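Vv2_1132 (Vibrio vulnificus CMCP6, PDB 5Y9S) is a LysR-type transcriptional regulator that assembles as a tetramer and probably controls gene expression by binding DNA through its helix-turn-helix domain. Local coordinates at residues Thr156-Ala161 and Pro278-Cys283; Lys181-Val186 and Glu274-Ile279; Pro201-Ser206 and Gly247-Pro252. All coordinates share one frame; numbering follows the deposited sequence.

Contact 1 (Thr156-Ala161 and Pro278-Cys283)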
ATOM      1  N   THR D 156      -4.548  36.000  -4.309  1.00 26.90           N
ATOM      2  CA  THR D 156      -3.188  35.758  -3.837  1.00 24.43           C
ATOM      3  C   THR D 156      -2.430  37.073  -3.726  1.00 17.59           C
ATOM      4  O   THR D 156      -2.804  38.083  -4.326  1.00 36.40           O
ATOM      5  CB  THR D 156      -2.440  34.797  -4.771  1.00 30.62           C
ATOM      6  OG1 THR D 156      -1.220  34.361  -4.153  1.00 21.16           O
ATOM      7  CG2 THR D 156      -2.132  35.489  -6.093  1.00 22.80           C
ATOM      8  N   TYR D 157      -1.368  37.045  -2.927  1.00 30.42           N
ATOM      9  CA  TYR D 157      -0.388  38.125  -2.887  1.00 36.38           C
ATOM     10  C   TYR D 157       0.551  38.007  -4.087  1.00 46.90           C
ATOM     11  O   TYR D 157       0.841  36.903  -4.561  1.00 45.58           O
ATOM     12  CB  TYR D 157       0.426  38.076  -1.588  1.00 29.08           C
ATOM     13  CG  TYR D 157      -0.350  38.268  -0.286  1.00 28.46           C
ATOM     14  CD1 TYR D 157      -0.921  39.495   0.028  1.00 30.69           C
ATOM     15  CD2 TYR D 157      -0.495  37.224   0.628  1.00 27.99           C
ATOM     16  CE1 TYR D 157      -1.626  39.686   1.201  1.00 32.72           C
ATOM     17  CE2 TYR D 157      -1.201  37.400   1.815  1.00 28.47           C
ATOM     18  CZ  TYR D 157      -1.768  38.644   2.089  1.00 32.65           C
ATOM     19  OH  TYR D 157      -2.471  38.862   3.248  1.00 23.98           O
ATOM     20  N   ASN D 158       1.026  39.157  -4.577  1.00 48.96           N
ATOM     21  CA  ASN D 158       1.775  39.194  -5.834  1.00 61.24           C
ATOM     22  C   ASN D 158       3.008  38.300  -5.765  1.00 61.88           C
ATOM     23  O   ASN D 158       3.583  38.082  -4.701  1.00 60.69           O
ATOM     24  CB  ASN D 158       2.200  40.622  -6.168  1.00 67.43           C
ATOM     25  CG  ASN D 158       3.136  41.197  -5.128  1.00 75.02           C
ATOM     26  OD1 ASN D 158       4.266  40.734  -4.973  1.00 78.63           O
ATOM     27  ND2 ASN D 158       2.665  42.204  -4.393  1.00 74.01           N
ATOM     28  N   ILE D 159       3.425  37.788  -6.914  1.00 73.03           N
ATOM     29  CA  ILE D 159       4.455  36.755  -6.980  1.00 74.08           C
ATOM     30  C   ILE D 159       5.708  37.350  -7.612  1.00 77.02           C
ATOM     31  O   ILE D 159       5.686  37.791  -8.768  1.00 78.97           O
ATOM     32  CB  ILE D 159       3.975  35.515  -7.755  1.00 64.47           C
ATOM     33  CG1 ILE D 159       2.505  35.215  -7.443  1.00 54.83           C
ATOM     34  CG2 ILE D 159       4.847  34.313  -7.425  1.00 61.03           C
ATOM     35  CD1 ILE D 159       1.536  35.832  -8.437  1.00 51.38           C
ATOM     36  N   SER D 160       6.791  37.374  -6.844  1.00 78.33           N
ATOM     37  CA  SER D 160       8.118  37.664  -7.371  1.00 81.52           C
ATOM     38  C   SER D 160       8.742  36.346  -7.823  1.00 76.38           C
ATOM     39  O   SER D 160       8.947  35.442  -7.002  1.00 83.70           O
ATOM     40  CB  SER D 160       8.980  38.345  -6.307  1.00 84.76           C
ATOM     41  OG  SER D 160       9.984  39.156  -6.891  1.00 87.69           O
ATOM     42  N   ALA D 161       9.020  36.222  -9.119  1.00 68.70           N
ATOM     43  CA  ALA D 161       9.471  34.945  -9.662  1.00 56.70           C
ATOM     44  C   ALA D 161      10.916  34.672  -9.258  1.00 53.49           C
ATOM     45  O   ALA D 161      11.787  35.538  -9.392  1.00 47.91           O
ATOM     46  CB  ALA D 161       9.327  34.930 -11.185  1.00 55.92           C
ATOM     47  N   PRO D 278       5.022  47.798   1.063  1.00 35.34           N
ATOM     48  CA  PRO D 278       3.877  47.763   0.145  1.00 37.67           C
ATOM     49  C   PRO D 278       3.604  46.357  -0.358  1.00 33.32           C
ATOM     50  O   PRO D 278       4.522  45.555  -0.542  1.00 23.75           O
ATOM     51  CB  PRO D 278       4.324  48.664  -1.009  1.00 41.63           C
ATOM     52  CG  PRO D 278       5.798  48.468  -1.070  1.00 35.90           C
ATOM     53  CD  PRO D 278       6.229  48.331   0.399  1.00 39.43           C
ATOM     54  N   ILE D 279       2.331  46.086  -0.633  1.00 28.61           N
ATOM     55  CA  ILE D 279       1.897  44.746  -0.992  1.00 28.37           C
ATOM     56  C   ILE D 279       0.607  44.854  -1.795  1.00 28.60           C
ATOM     57  O   ILE D 279      -0.216  45.745  -1.560  1.00 29.46           O
ATOM     58  CB  ILE D 279       1.739  43.881   0.281  1.00 33.32           C
ATOM     59  CG1 ILE D 279       2.225  42.479   0.033  1.00 44.49           C
ATOM     60  CG2 ILE D 279       0.313  43.872   0.817  1.00 33.42           C
ATOM     61  CD1 ILE D 279       2.404  41.775   1.319  1.00 58.20           C
ATOM     62  N   ASP D 280       0.449  43.958  -2.766  1.00 30.90           N
ATOM     63  CA  ASP D 280      -0.722  43.934  -3.636  1.00 33.29           C
ATOM     64  C   ASP D 280      -1.420  42.593  -3.494  1.00 28.18           C
ATOM     65  O   ASP D 280      -0.767  41.559  -3.331  1.00 31.71           O
ATOM     66  CB  ASP D 280      -0.365  44.150  -5.126  1.00 39.57           C
ATOM     67  CG  ASP D 280       0.696  45.215  -5.342  1.00 42.44           C
ATOM     68  OD1 ASP D 280       0.573  46.318  -4.771  1.00 53.26           O
ATOM     69  OD2 ASP D 280       1.644  44.950  -6.110  1.00 43.34           O
ATOM     70  N   ILE D 281      -2.745  42.611  -3.561  1.00 29.16           N
ATOM     71  CA  ILE D 281      -3.541  41.393  -3.519  1.00 27.96           C
ATOM     72  C   ILE D 281      -4.219  41.244  -4.869  1.00 34.06           C
ATOM     73  O   ILE D 281      -4.988  42.120  -5.292  1.00 23.68           O
ATOM     74  CB  ILE D 281      -4.565  41.414  -2.382  1.00 31.29           C
ATOM     75  CG1 ILE D 281      -3.849  41.261  -1.038  1.00 43.70           C
ATOM     76  CG2 ILE D 281      -5.559  40.288  -2.585  1.00 22.79           C
ATOM     77  CD1 ILE D 281      -4.630  41.794   0.130  1.00 47.48           C
ATOM     78  N   LEU D 282      -3.939  40.133  -5.537  1.00 29.74           N
ATOM     79  CA  LEU D 282      -4.353  39.919  -6.912  1.00 32.20           C
ATOM     80  C   LEU D 282      -5.487  38.913  -6.961  1.00 33.56           C
ATOM     81  O   LEU D 282      -5.596  38.037  -6.100  1.00 35.90           O
ATOM     82  CB  LEU D 282      -3.180  39.420  -7.762  1.00 24.06           C
ATOM     83  CG  LEU D 282      -1.988  40.366  -7.626  1.00 30.20           C
ATOM     84  CD1 LEU D 282      -0.762  39.857  -8.350  1.00 36.12           C
ATOM     85  CD2 LEU D 282      -2.404  41.734  -8.131  1.00 31.60           C
ATOM     86  N   CYS D 283      -6.342  39.064  -7.966  1.00 31.50           N
ATOM     87  CA  CYS D 283      -7.306  38.036  -8.322  1.00 29.98           C
ATOM     88  C   CYS D 283      -7.008  37.572  -9.740  1.00 34.02           C
ATOM     89  O   CYS D 283      -6.936  38.392 -10.662  1.00 43.58           O
ATOM     90  CB  CYS D 283      -8.739  38.546  -8.203  1.00 29.85           C
ATOM     91  SG  CYS D 283      -9.936  37.233  -8.528  1.00 41.24           S
TER
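The side chains of Y157 and I281 run side by side on one face of the sheet, pointing the same way, with I281 CG1 oblique to the tyrosine ring and 3.5 Å from Y157 CE1. Y157 CG sits beside its own backbone N, anti to the carbonyl carbon (chi1 -63°), a torsion that swings the ring toward the neighbouring strand. CD1 of the same ring comes within 4.2 Å of I279 CD1, while the carbonyl oxygen of D280 meets the ring at its edge, near its plane. T156 and L282 form an antiparallel hydrogen-bonded pair on the other face. L282 N donates to T156 O at 2.6 Å, with the donor nearly on the line of the C=O bond, and T156 N returns a bond to L282 O. Two residues beyond T156, just past the end of strand 153-157, N158 N still donates to D280 O at 3.2 Å, in a more bent bond. L282 CD1 packs on N158 CA at 3.6 Å and on its CB. A chi1 of 63° sets N158 CG between the backbone N and the carbonyl carbon, bringing ND2 to 3.4 Å from D280 OD2, amide and carboxylate planes 55° apart. Farther out, F210 of helix 210-220 meets the Y157 ring nearly parallel, and H254 touches both Y157 and I281. T59 of a second subunit packs on I159. Main-chain bonds thus carry the pairing, while D280 OD1, hydrogen-bonded to S179 OG, ties strand 277-286 to strand 172-186 on its other side, and OD2 lies near the N158 amide.

Contact 2 (Lys181-Val186 and Glu274-Ile279)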
ATOM      1  N   LYS D 181      -0.247  48.427   2.735  1.00 22.54           N
ATOM      2  CA  LYS D 181       1.059  48.248   3.340  1.00 22.36           C
ATOM      3  C   LYS D 181       0.989  47.166   4.411  1.00 28.53           C
ATOM      4  O   LYS D 181      -0.078  46.875   4.975  1.00 23.62           O
ATOM      5  CB  LYS D 181       1.578  49.563   3.943  1.00 26.56           C
ATOM      6  CG  LYS D 181       1.463  50.805   3.023  1.00 27.77           C
ATOM      7  CD  LYS D 181       2.697  50.975   2.124  1.00 28.67           C
ATOM      8  CE  LYS D 181       2.936  52.437   1.729  1.00 35.06           C
ATOM      9  NZ  LYS D 181       4.234  52.948   2.269  1.00 46.29           N
ATOM     10  N   VAL D 182       2.133  46.553   4.660  1.00 21.34           N
ATOM     11  CA  VAL D 182       2.325  45.674   5.799  1.00 20.92           C
ATOM     12  C   VAL D 182       2.982  46.506   6.894  1.00 21.54           C
ATOM     13  O   VAL D 182       4.100  46.996   6.719  1.00 21.81           O
ATOM     14  CB  VAL D 182       3.178  44.454   5.428  1.00 25.05           C
ATOM     15  CG1 VAL D 182       3.592  43.720   6.681  1.00 19.86           C
ATOM     16  CG2 VAL D 182       2.407  43.536   4.464  1.00 26.25           C
ATOM     17  N   VAL D 183       2.290  46.697   8.010  1.00 21.85           N
ATOM     18  CA  VAL D 183       2.735  47.687   8.997  1.00 23.69           C
ATOM     19  C   VAL D 183       3.079  47.041  10.327  1.00 22.51           C
ATOM     20  O   VAL D 183       2.501  46.009  10.683  1.00 21.98           O
ATOM     21  CB  VAL D 183       1.678  48.774   9.195  1.00 27.35           C
ATOM     22  CG1 VAL D 183       1.379  49.438   7.849  1.00 23.60           C
ATOM     23  CG2 VAL D 183       0.416  48.185   9.847  1.00 23.25           C
ATOM     24  N   PRO D 184       4.030  47.591  11.076  1.00 26.43           N
ATOM     25  CA  PRO D 184       4.312  47.061  12.418  1.00 23.94           C
ATOM     26  C   PRO D 184       3.279  47.589  13.404  1.00 23.67           C
ATOM     27  O   PRO D 184       3.015  48.794  13.452  1.00 36.78           O
ATOM     28  CB  PRO D 184       5.709  47.601  12.725  1.00 25.22           C
ATOM     29  CG  PRO D 184       5.764  48.907  11.958  1.00 28.65           C
ATOM     30  CD  PRO D 184       4.925  48.706  10.713  1.00 23.64           C
ATOM     31  N   VAL D 185       2.682  46.684  14.181  1.00 23.37           N
ATOM     32  CA  VAL D 185       1.674  47.042  15.170  1.00 23.97           C
ATOM     33  C   VAL D 185       2.086  46.527  16.540  1.00 29.26           C
ATOM     34  O   VAL D 185       2.869  45.579  16.667  1.00 23.59           O
ATOM     35  CB  VAL D 185       0.275  46.494  14.823  1.00 25.28           C
ATOM     36  CG1 VAL D 185      -0.281  47.186  13.570  1.00 27.55           C
ATOM     37  CG2 VAL D 185       0.330  44.965  14.692  1.00 22.66           C
ATOM     38  N   VAL D 186       1.510  47.154  17.571  1.00 25.09           N
ATOM     39  CA  VAL D 186       1.851  46.860  18.958  1.00 25.64           C
ATOM     40  C   VAL D 186       0.672  47.245  19.837  1.00 27.51           C
ATOM     41  O   VAL D 186      -0.105  48.142  19.499  1.00 28.06           O
ATOM     42  CB  VAL D 186       3.146  47.605  19.377  1.00 29.72           C
ATOM     43  CG1 VAL D 186       2.914  49.084  19.440  1.00 26.93           C
ATOM     44  CG2 VAL D 186       3.664  47.083  20.698  1.00 38.98           C
ATOM     45  N   GLU D 274       8.717  54.370   5.547  1.00 68.74           N
ATOM     46  CA  GLU D 274       9.449  53.418   4.723  1.00 57.52           C
ATOM     47  C   GLU D 274       9.773  52.123   5.458  1.00 45.81           C
ATOM     48  O   GLU D 274      10.478  51.276   4.901  1.00 46.63           O
ATOM     49  CB  GLU D 274      10.734  54.061   4.190  1.00 57.96           C
ATOM     50  CG  GLU D 274      11.842  54.151   5.209  1.00 62.16           C
ATOM     51  CD  GLU D 274      11.557  55.181   6.274  1.00 67.41           C
ATOM     52  OE1 GLU D 274      11.015  56.254   5.934  1.00 75.00           O
ATOM     53  OE2 GLU D 274      11.867  54.916   7.452  1.00 69.48           O
ATOM     54  N   TRP D 275       9.292  51.956   6.688  1.00 45.49           N
ATOM     55  CA  TRP D 275       9.282  50.677   7.389  1.00 36.87           C
ATOM     56  C   TRP D 275       7.983  49.923   7.173  1.00 35.93           C
ATOM     57  O   TRP D 275       7.809  48.823   7.715  1.00 38.03           O
ATOM     58  CB  TRP D 275       9.501  50.898   8.888  1.00 43.30           C
ATOM     59  CG  TRP D 275      10.835  51.469   9.224  1.00 58.06           C
ATOM     60  CD1 TRP D 275      11.743  52.006   8.358  1.00 57.99           C
ATOM     61  CD2 TRP D 275      11.427  51.545  10.524  1.00 62.87           C
ATOM     62  NE1 TRP D 275      12.859  52.419   9.039  1.00 59.60           N
ATOM     63  CE2 TRP D 275      12.690  52.149  10.371  1.00 61.65           C
ATOM     64  CE3 TRP D 275      11.011  51.166  11.801  1.00 60.51           C
ATOM     65  CZ2 TRP D 275      13.542  52.382  11.448  1.00 62.97           C
ATOM     66  CZ3 TRP D 275      11.856  51.402  12.870  1.00 61.80           C
ATOM     67  CH2 TRP D 275      13.108  52.002  12.686  1.00 62.71           C
ATOM     68  N   GLN D 276       7.059  50.513   6.428  1.00 33.74           N
ATOM     69  CA  GLN D 276       5.814  49.872   6.037  1.00 33.06           C
ATOM     70  C   GLN D 276       5.981  49.344   4.616  1.00 41.07           C
ATOM     71  O   GLN D 276       6.311  50.106   3.699  1.00 49.60           O
ATOM     72  CB  GLN D 276       4.655  50.867   6.150  1.00 28.31           C
ATOM     73  CG  GLN D 276       4.809  51.776   7.377  1.00 32.47           C
ATOM     74  CD  GLN D 276       3.601  52.652   7.662  1.00 40.32           C
ATOM     75  OE1 GLN D 276       3.347  53.027   8.810  1.00 40.42           O
ATOM     76  NE2 GLN D 276       2.854  52.988   6.620  1.00 44.82           N
ATOM     77  N   ILE D 277       5.763  48.047   4.443  1.00 34.80           N
ATOM     78  CA  ILE D 277       6.138  47.345   3.219  1.00 27.69           C
ATOM     79  C   ILE D 277       4.925  47.293   2.300  1.00 31.98           C
ATOM     80  O   ILE D 277       3.886  46.745   2.703  1.00 30.10           O
ATOM     81  CB  ILE D 277       6.650  45.932   3.509  1.00 22.49           C
ATOM     82  CG1 ILE D 277       7.815  45.982   4.495  1.00 26.88           C
ATOM     83  CG2 ILE D 277       7.076  45.293   2.212  1.00 26.21           C
ATOM     84  CD1 ILE D 277       8.030  44.702   5.224  1.00 28.05           C
ATOM     85  N   PRO D 278       5.022  47.798   1.063  1.00 35.34           N
ATOM     86  CA  PRO D 278       3.877  47.763   0.145  1.00 37.67           C
ATOM     87  C   PRO D 278       3.604  46.357  -0.358  1.00 33.32           C
ATOM     88  O   PRO D 278       4.522  45.555  -0.542  1.00 23.75           O
ATOM     89  CB  PRO D 278       4.324  48.664  -1.009  1.00 41.63           C
ATOM     90  CG  PRO D 278       5.798  48.468  -1.070  1.00 35.90           C
ATOM     91  CD  PRO D 278       6.229  48.331   0.399  1.00 39.43           C
ATOM     92  N   ILE D 279       2.331  46.086  -0.633  1.00 28.61           N
ATOM     93  CA  ILE D 279       1.897  44.746  -0.992  1.00 28.37           C
ATOM     94  C   ILE D 279       0.607  44.854  -1.795  1.00 28.60           C
ATOM     95  O   ILE D 279      -0.216  45.745  -1.560  1.00 29.46           O
ATOM     96  CB  ILE D 279       1.739  43.881   0.281  1.00 33.32           C
ATOM     97  CG1 ILE D 279       2.225  42.479   0.033  1.00 44.49           C
ATOM     98  CG2 ILE D 279       0.313  43.872   0.817  1.00 33.42           C
ATOM     99  CD1 ILE D 279       2.404  41.775   1.319  1.00 58.20           C
TER
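V182 and I277 form the hydrogen-bonded pair of a short antiparallel pairing between strands 172-186 and 277-286, within the mixed sheet of the LysR substrate-binding domain. V182 N donates to I277 O at 2.6 Å and I277 N to V182 O at 3.0 Å, both fairly straight, although each donor stands some 20 to 25° out of the carbonyl plane. The tight part lies on the face of these two residues. V182 has CG1 anti to the backbone N (chi1 168°), which leaves CG2 beside that N and anti to the carbonyl carbon, where it meets I279 CD1 at 3.6 Å; V214 and V218 of helix 210-220 close over I277, and W250 touches V182. The other face is looser and lies nearer solvent. There K181 and P278 pair without hydrogen bonds, the bent lysine chain bringing CD to 4.2 Å from P278 CB, and P278 is itself exposed. Q276, extended beyond CG, slants across V183, whose CG1 touches the amide carbon as well as CB. The chains part toward W275, in the 3-10 turn before strand 277-286, whose ring leads away to meet F269 edge-to-face. W275 O accepts a hydrogen bond from W250 NE1.

Contact 3 (Pro201-Ser206 and Gly247-Pro252); sequences PYLSYS and GVAWVP
The side chains of Y202 and W250 cross at about a right angle, CE1 of the tyrosine meeting CE3 of the indole obliquely at 3.9 Å. The Y202 side chain extends anti to its backbone nitrogen (chi1 171°), and V248 O lies at the edge of the ring, near its plane; S204 CB sits over one face, offset toward the rim. The Y202 hydroxyl is hydrogen-bonded to E216 OE2. L203 projects from the opposite face of the strand, CD1 lying 3.9 Å from A249 CB and 3.4 Å from G247 O. Farther along, the Y205 ring turns its edge to W250 O, with CE2 only 3.0 Å away, while its hydroxyl bonds to S235 OG and abuts P252 CD. Two backbone bonds tie the strands, V248 N to P201 O and L203 N to V248 O, the latter almost straight at 178°. Where the strands then diverge, one water bridges them, giving a proton to L203 O and accepting one from W250 N, each at 2.8 Å. Parallel strands 199-205, 225-232 and 248-252, with 199-205 central and helices 210-220 and 235-243 as crossovers, form beta-alpha-beta units of the periplasmic-binding-protein-like fold.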
ATOM      1  N   PRO D 201      10.468  42.047  21.545  1.00 33.71           N
ATOM      2  CA  PRO D 201       9.916  40.747  21.163  1.00 29.30           C
ATOM      3  C   PRO D 201       9.215  40.861  19.819  1.00 36.18           C
ATOM      4  O   PRO D 201       8.484  41.819  19.555  1.00 35.20           O
ATOM      5  CB  PRO D 201       8.932  40.425  22.294  1.00 39.50           C
ATOM      6  CG  PRO D 201       9.222  41.423  23.384  1.00 40.38           C
ATOM      7  CD  PRO D 201       9.771  42.626  22.701  1.00 40.32           C
ATOM      8  N   TYR D 202       9.456  39.874  18.962  1.00 33.56           N
ATOM      9  CA  TYR D 202       9.059  39.934  17.564  1.00 31.08           C
ATOM     10  C   TYR D 202       8.148  38.756  17.267  1.00 27.12           C
ATOM     11  O   TYR D 202       8.534  37.604  17.493  1.00 29.56           O
ATOM     12  CB  TYR D 202      10.298  39.920  16.665  1.00 29.48           C
ATOM     13  CG  TYR D 202      10.009  39.769  15.189  1.00 33.97           C
ATOM     14  CD1 TYR D 202       8.957  40.451  14.580  1.00 37.61           C
ATOM     15  CD2 TYR D 202      10.803  38.958  14.397  1.00 33.64           C
ATOM     16  CE1 TYR D 202       8.697  40.313  13.220  1.00 30.02           C
ATOM     17  CE2 TYR D 202      10.560  38.822  13.035  1.00 32.25           C
ATOM     18  CZ  TYR D 202       9.505  39.496  12.459  1.00 34.47           C
ATOM     19  OH  TYR D 202       9.269  39.342  11.112  1.00 50.48           O
ATOM     20  N   LEU D 203       6.935  39.046  16.776  1.00 28.80           N
ATOM     21  CA  LEU D 203       5.956  38.025  16.391  1.00 27.94           C
ATOM     22  C   LEU D 203       5.992  37.893  14.869  1.00 25.96           C
ATOM     23  O   LEU D 203       5.523  38.784  14.157  1.00 22.34           O
ATOM     24  CB  LEU D 203       4.552  38.394  16.873  1.00 21.66           C
ATOM     25  CG  LEU D 203       4.402  39.011  18.266  1.00 27.94           C
ATOM     26  CD1 LEU D 203       3.141  39.891  18.342  1.00 31.11           C
ATOM     27  CD2 LEU D 203       4.351  37.925  19.321  1.00 20.60           C
ATOM     28  N   SER D 204       6.531  36.783  14.377  1.00 26.61           N
ATOM     29  CA  SER D 204       7.005  36.679  13.003  1.00 25.95           C
ATOM     30  C   SER D 204       6.236  35.624  12.211  1.00 23.93           C
ATOM     31  O   SER D 204       5.515  34.783  12.762  1.00 29.65           O
ATOM     32  CB  SER D 204       8.490  36.322  12.979  1.00 18.36           C
ATOM     33  OG  SER D 204       8.659  34.981  13.400  1.00 29.90           O
ATOM     34  N   TYR D 205       6.427  35.659  10.893  1.00 20.47           N
ATOM     35  CA  TYR D 205       5.832  34.668  10.008  1.00 22.27           C
ATOM     36  C   TYR D 205       6.790  33.507   9.791  1.00 15.45           C
ATOM     37  O   TYR D 205       8.011  33.666   9.838  1.00 20.38           O
ATOM     38  CB  TYR D 205       5.484  35.282   8.665  1.00 22.94           C
ATOM     39  CG  TYR D 205       4.350  36.282   8.683  1.00 27.10           C
ATOM     40  CD1 TYR D 205       3.045  35.869   8.503  1.00 16.14           C
ATOM     41  CD2 TYR D 205       4.600  37.652   8.805  1.00 23.69           C
ATOM     42  CE1 TYR D 205       1.997  36.772   8.479  1.00 16.59           C
ATOM     43  CE2 TYR D 205       3.571  38.560   8.787  1.00 17.47           C
ATOM     44  CZ  TYR D 205       2.271  38.117   8.621  1.00 27.35           C
ATOM     45  OH  TYR D 205       1.237  39.018   8.604  1.00 26.47           O
ATOM     46  N   SER D 206       6.224  32.328   9.574  1.00 23.83           N
ATOM     47  CA  SER D 206       7.023  31.172   9.181  1.00 14.99           C
ATOM     48  C   SER D 206       7.758  31.451   7.877  1.00 30.67           C
ATOM     49  O   SER D 206       7.283  32.195   7.013  1.00 15.03           O
ATOM     50  CB  SER D 206       6.126  29.951   9.026  1.00 19.89           C
ATOM     51  OG  SER D 206       5.290  29.840  10.169  1.00 32.38           O
ATOM     52  N   GLY D 247       4.475  41.437  21.888  1.00 25.92           N
ATOM     53  CA  GLY D 247       5.536  41.957  21.057  1.00 26.59           C
ATOM     54  C   GLY D 247       4.962  42.655  19.843  1.00 33.28           C
ATOM     55  O   GLY D 247       3.757  42.875  19.738  1.00 26.40           O
ATOM     56  N   VAL D 248       5.860  42.983  18.916  1.00 23.04           N
ATOM     57  CA  VAL D 248       5.523  43.723  17.711  1.00 22.93           C
ATOM     58  C   VAL D 248       5.396  42.745  16.548  1.00 25.97           C
ATOM     59  O   VAL D 248       6.198  41.810  16.406  1.00 21.37           O
ATOM     60  CB  VAL D 248       6.581  44.816  17.442  1.00 27.46           C
ATOM     61  CG1 VAL D 248       7.952  44.205  17.357  1.00 23.17           C
ATOM     62  CG2 VAL D 248       6.264  45.603  16.180  1.00 23.43           C
ATOM     63  N   ALA D 249       4.352  42.930  15.745  1.00 21.70           N
ATOM     64  CA  ALA D 249       4.091  42.140  14.547  1.00 23.32           C
ATOM     65  C   ALA D 249       3.979  43.062  13.339  1.00 30.36           C
ATOM     66  O   ALA D 249       3.445  44.175  13.443  1.00 21.63           O
ATOM     67  CB  ALA D 249       2.799  41.327  14.699  1.00 20.49           C
ATOM     68  N   TRP D 250       4.504  42.606  12.200  1.00 23.49           N
ATOM     69  CA  TRP D 250       4.259  43.245  10.907  1.00 20.40           C
ATOM     70  C   TRP D 250       3.094  42.512  10.247  1.00 19.85           C
ATOM     71  O   TRP D 250       3.172  41.300  10.007  1.00 19.13           O
ATOM     72  CB  TRP D 250       5.508  43.217  10.011  1.00 20.19           C
ATOM     73  CG  TRP D 250       6.420  44.449  10.170  1.00 25.97           C
ATOM     74  CD1 TRP D 250       6.530  45.518   9.314  1.00 27.58           C
ATOM     75  CD2 TRP D 250       7.313  44.720  11.257  1.00 21.43           C
ATOM     76  NE1 TRP D 250       7.430  46.433   9.816  1.00 33.99           N
ATOM     77  CE2 TRP D 250       7.932  45.958  10.999  1.00 27.29           C
ATOM     78  CE3 TRP D 250       7.650  44.032  12.425  1.00 24.52           C
ATOM     79  CZ2 TRP D 250       8.866  46.524  11.869  1.00 22.78           C
ATOM     80  CZ3 TRP D 250       8.588  44.595  13.292  1.00 22.01           C
ATOM     81  CH2 TRP D 250       9.174  45.822  13.012  1.00 22.71           C
ATOM     82  N   VAL D 251       2.011  43.239   9.987  1.00 20.23           N
ATOM     83  CA  VAL D 251       0.776  42.639   9.475  1.00 19.85           C
ATOM     84  C   VAL D 251       0.171  43.553   8.427  1.00 26.22           C
ATOM     85  O   VAL D 251       0.313  44.784   8.463  1.00 20.90           O
ATOM     86  CB  VAL D 251      -0.262  42.397  10.593  1.00 27.92           C
ATOM     87  CG1 VAL D 251       0.245  41.382  11.600  1.00 20.91           C
ATOM     88  CG2 VAL D 251      -0.656  43.724  11.271  1.00 21.00           C
ATOM     89  N   PRO D 252      -0.521  42.957   7.465  1.00 25.64           N
ATOM     90  CA  PRO D 252      -1.199  43.753   6.438  1.00 25.13           C
ATOM     91  C   PRO D 252      -2.277  44.626   7.057  1.00 20.84           C
ATOM     92  O   PRO D 252      -2.953  44.221   8.002  1.00 20.85           O
ATOM     93  CB  PRO D 252      -1.801  42.689   5.511  1.00 23.96           C
ATOM     94  CG  PRO D 252      -0.940  41.499   5.710  1.00 25.35           C
ATOM     95  CD  PRO D 252      -0.508  41.523   7.144  1.00 21.34           C
TER
HETATM   96  O   HOH W   1       5.196  39.983  11.654  1.00 20.52           O

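All three contacts lie within the LysR substrate-binding domain and belong to one mixed sheet. Contacts 1 and 2, about 15 Å apart between centres, share P278 and I279: strand 277-286 pairs with 172-186 along one edge through both contacts and, in its later part, with 153-157 along the other. Contact 3 is nested in the loops closed by both, about 11 Å from contact 2 and 19 Å from contact 1. It joins contact 2 directly, V183 and V185 probably bonding to V251 and A249; Y157 also packs on P252. Strands 172-186 and 277-286 thus connect strands 100-105, 129-134 and 153-157 to 199-205, 225-232 and 248-252, consistent with the two lobes and two crossing strands of LysR substrate-binding domains.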